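Hypothetical protein (Mus musculus, PDB 1VKB) probably acts as a gamma-glutamyl cyclotransferase of the AIG2-like family. Local coordinates at residues M99-A104 / Y127-Y132. Residues are numbered along the deposited sequence; the frame is centred on the assembly and turned at random. Where two conformers were deposited one is given.
Sequences MYQRTA and YTTATY
Gln101 and Thr128 form an antiparallel hydrogen-bonded pair: Gln101 N donates to Thr128 O at 2.9 Å, N-H...O 169°, and Thr128 N returns a more bent bond to Gln101 O. Arg102 and Tyr127 follow as the non-hydrogen-bonded pair.

The Gln101 side chain adds a second set of bonds, to Ala130 and Thr131. Folded back at chi2 (80°), it brings OE1 to Ala130 N at 2.9 Å, with the N-H in the amide plane and on a lone pair. Water 1 donates to the same OE1 and also bonds Thr128 OG1, while NE2 is hydrogen-bonded to Pro97 O and reaches Thr131 OG1 only weakly, at 3.4 Å; Thr131 OG1 is also hydrogen-bonded to Ser98 O.

Among the hydroxyls, Thr129 OG1 donates to Met99 O at 3.0 Å and accepts from Thr131 N, the geometry of an ST turn. Thr103 OG1 meets Thr128 OG1 at 2.9 Å.

In the gamma-glutamyl cyclotransferase-like fold, strand 121-129 is here flanked by 101-109, antiparallel, and 62-66, parallel; Thr129 bonds to Leu65 through its backbone.

Arg102 and Tyr127 lie on the face of the sheet away from Gln101. Arg102 runs beside the Tyr127 ring, CB 3.9 Å from Tyr127 CE1, with guanidinium and ring planes 87° apart; Asp91 of helix 84-93 forms a salt bridge with Arg102 NH2 and a hydrogen bond with Tyr127 OH. Separately, Tyr100 CD2 packs on Tyr127 CB at 3.9 Å, the two side chains crossing near a right angle, and the Tyr100 ring stacks on Trp64 while its OH bonds Pro63 O.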
ATOM      1  N   MET A  99       2.785   5.501  12.008  1.00 17.03           N
ATOM      2  CA  MET A  99       1.666   4.626  11.649  1.00 20.20           C
ATOM      3  C   MET A  99       2.150   3.583  10.629  1.00 19.65           C
ATOM      4  O   MET A  99       1.849   2.375  10.758  1.00 18.43           O
ATOM      5  CB  MET A  99       0.561   5.527  11.025  0.65 21.65           C
ATOM      6  CG  MET A  99      -0.693   4.901  10.367  0.65 29.39           C
ATOM      7  SD  MET A  99      -1.851   6.072   9.509  0.65 26.26           S
ATOM      8  CE  MET A  99      -3.363   5.121   9.390  0.65 24.41           C
ATOM      9  N   TYR A 100       2.872   4.076   9.618  1.00 15.92           N
ATOM     10  CA  TYR A 100       3.565   3.258   8.658  1.00 15.20           C
ATOM     11  C   TYR A 100       5.007   3.713   8.581  1.00 13.42           C
ATOM     12  O   TYR A 100       5.350   4.780   9.070  1.00 14.66           O
ATOM     13  CB  TYR A 100       2.935   3.428   7.274  1.00 15.17           C
ATOM     14  CG  TYR A 100       1.539   2.855   7.072  1.00 11.69           C
ATOM     15  CD1 TYR A 100       0.432   3.626   7.302  1.00 17.73           C
ATOM     16  CD2 TYR A 100       1.351   1.588   6.593  1.00 16.02           C
ATOM     17  CE1 TYR A 100      -0.828   3.154   7.075  1.00 19.25           C
ATOM     18  CE2 TYR A 100       0.085   1.099   6.379  1.00 16.57           C
ATOM     19  CZ  TYR A 100      -1.007   1.898   6.624  1.00 17.59           C
ATOM     20  OH  TYR A 100      -2.322   1.506   6.400  1.00 16.36           O
ATOM     21  N   GLN A 101       5.851   2.843   8.040  1.00 13.15           N
ATOM     22  CA  GLN A 101       7.222   3.186   7.736  1.00 14.92           C
ATOM     23  C   GLN A 101       7.399   2.836   6.255  1.00 18.03           C
ATOM     24  O   GLN A 101       6.986   1.761   5.793  1.00 20.55           O
ATOM     25  CB  GLN A 101       8.169   2.400   8.623  1.00 15.47           C
ATOM     26  CG  GLN A 101       7.985   2.587  10.104  1.00 15.23           C
ATOM     27  CD  GLN A 101       6.851   1.788  10.681  1.00 13.49           C
ATOM     28  OE1 GLN A 101       6.692   0.594  10.392  1.00 15.51           O
ATOM     29  NE2 GLN A 101       6.031   2.450  11.500  1.00 15.07           N
ATOM     30  N   ARG A 102       8.001   3.751   5.499  1.00 16.80           N
ATOM     31  CA  ARG A 102       8.214   3.490   4.109  1.00 16.38           C
ATOM     32  C   ARG A 102       9.417   2.576   3.944  1.00 17.66           C
ATOM     33  O   ARG A 102      10.528   2.894   4.427  1.00 16.75           O
ATOM     34  CB  ARG A 102       8.458   4.806   3.380  1.00 16.06           C
ATOM     35  CG  ARG A 102       8.731   4.615   1.868  1.00 14.86           C
ATOM     36  CD  ARG A 102       8.376   5.814   0.994  1.00 17.76           C
ATOM     37  NE  ARG A 102       8.810   7.139   1.473  1.00 15.27           N
ATOM     38  CZ  ARG A 102      10.055   7.654   1.311  1.00 19.98           C
ATOM     39  NH1 ARG A 102      11.060   6.945   0.832  1.00 16.82           N
ATOM     40  NH2 ARG A 102      10.319   8.862   1.725  1.00 18.85           N
ATOM     41  N   THR A 103       9.221   1.482   3.214  1.00 15.98           N
ATOM     42  CA  THR A 103      10.214   0.419   3.079  1.00 19.94           C
ATOM     43  C   THR A 103      10.388   0.034   1.613  1.00 18.84           C
ATOM     44  O   THR A 103       9.422  -0.048   0.892  1.00 21.96           O
ATOM     45  CB  THR A 103       9.704  -0.799   3.903  1.00 24.22           C
ATOM     46  OG1 THR A 103       9.584  -0.415   5.292  1.00 23.95           O
ATOM     47  CG2 THR A 103      10.724  -1.841   3.919  1.00 28.26           C
ATOM     48  N   ALA A 104      11.622  -0.204   1.154  1.00 18.28           N
ATOM     49  CA  ALA A 104      11.852  -0.498  -0.278  1.00 16.80           C
ATOM     50  C   ALA A 104      11.736  -2.019  -0.406  1.00 19.46           C
ATOM     51  O   ALA A 104      12.376  -2.715   0.366  1.00 18.73           O
ATOM     52  CB  ALA A 104      13.211  -0.059  -0.663  1.00 22.37           C
ATOM     53  N   TYR A 127       4.443   1.209   1.840  1.00 15.89           N
ATOM     54  CA  TYR A 127       4.112   1.600   3.223  1.00 15.73           C
ATOM     55  C   TYR A 127       3.819   0.321   4.038  1.00 17.08           C
ATOM     56  O   TYR A 127       2.781  -0.297   3.854  1.00 16.83           O
ATOM     57  CB  TYR A 127       2.949   2.611   3.230  1.00 15.63           C
ATOM     58  CG  TYR A 127       3.415   3.910   2.613  1.00 15.25           C
ATOM     59  CD1 TYR A 127       4.265   4.765   3.332  1.00 16.22           C
ATOM     60  CD2 TYR A 127       3.082   4.257   1.302  1.00 16.43           C
ATOM     61  CE1 TYR A 127       4.751   5.931   2.765  1.00 16.38           C
ATOM     62  CE2 TYR A 127       3.622   5.429   0.694  1.00 17.36           C
ATOM     63  CZ  TYR A 127       4.414   6.254   1.446  1.00 18.89           C
ATOM     64  OH  TYR A 127       4.926   7.397   0.893  1.00 17.23           O
ATOM     65  N   THR A 128       4.805  -0.123   4.836  1.00 17.05           N
ATOM     66  CA  THR A 128       4.656  -1.306   5.715  1.00 16.65           C
ATOM     67  C   THR A 128       4.479  -0.820   7.138  1.00 15.97           C
ATOM     68  O   THR A 128       4.609   0.354   7.402  1.00 16.86           O
ATOM     69  CB  THR A 128       5.867  -2.221   5.608  1.00 18.85           C
ATOM     70  OG1 THR A 128       7.045  -1.506   6.014  1.00 19.32           O
ATOM     71  CG2 THR A 128       6.109  -2.588   4.179  1.00 23.40           C
ATOM     72  N   THR A 129       4.178  -1.712   8.071  1.00 15.29           N
ATOM     73  CA  THR A 129       4.172  -1.311   9.458  1.00 12.77           C
ATOM     74  C   THR A 129       4.726  -2.353  10.407  1.00 14.47           C
ATOM     75  O   THR A 129       4.434  -3.543  10.269  1.00 15.24           O
ATOM     76  CB  THR A 129       2.826  -0.819   9.909  1.00 16.19           C
ATOM     77  OG1 THR A 129       2.955  -0.391  11.266  1.00 19.28           O
ATOM     78  CG2 THR A 129       1.789  -1.914   9.946  1.00 17.37           C
ATOM     79  N   ALA A 130       5.567  -1.862  11.310  1.00 13.78           N
ATOM     80  CA  ALA A 130       6.102  -2.597  12.463  1.00 15.22           C
ATOM     81  C   ALA A 130       5.403  -2.113  13.744  1.00 16.77           C
ATOM     82  O   ALA A 130       5.716  -2.580  14.851  1.00 17.37           O
ATOM     83  CB  ALA A 130       7.563  -2.359  12.590  1.00 18.06           C
ATOM     84  N   THR A 131       4.445  -1.194  13.628  1.00 15.00           N
ATOM     85  CA  THR A 131       3.816  -0.627  14.859  1.00 14.54           C
ATOM     86  C   THR A 131       2.336  -0.988  14.941  1.00 17.07           C
ATOM     87  O   THR A 131       1.563  -0.259  15.498  1.00 16.72           O
ATOM     88  CB  THR A 131       3.982   0.907  14.883  1.00 16.31           C
ATOM     89  OG1 THR A 131       3.523   1.475  13.634  1.00 16.31           O
ATOM     90  CG2 THR A 131       5.438   1.308  15.005  1.00 16.60           C
ATOM     91  N   TYR A 132       1.958  -2.114  14.333  1.00 15.33           N
ATOM     92  CA  TYR A 132       0.613  -2.665  14.404  1.00 15.65           C
ATOM     93  C   TYR A 132       0.266  -3.069  15.843  1.00 13.75           C
ATOM     94  O   TYR A 132       1.155  -3.344  16.652  1.00 14.58           O
ATOM     95  CB  TYR A 132       0.504  -3.905  13.473  1.00 17.48           C
ATOM     96  CG  TYR A 132       1.608  -4.943  13.670  1.00 13.63           C
ATOM     97  CD1 TYR A 132       2.808  -4.857  12.951  1.00 17.50           C
ATOM     98  CD2 TYR A 132       1.443  -6.024  14.545  1.00 14.80           C
ATOM     99  CE1 TYR A 132       3.797  -5.780  13.108  1.00 17.24           C
ATOM    100  CE2 TYR A 132       2.437  -6.938  14.702  1.00 18.00           C
ATOM    101  CZ  TYR A 132       3.622  -6.808  13.985  1.00 21.41           C
ATOM    102  OH  TYR A 132       4.616  -7.735  14.149  1.00 19.72           O
TER
HETATM  103  O   HOH W   1       7.767  -1.375   8.608  1.00 15.15           O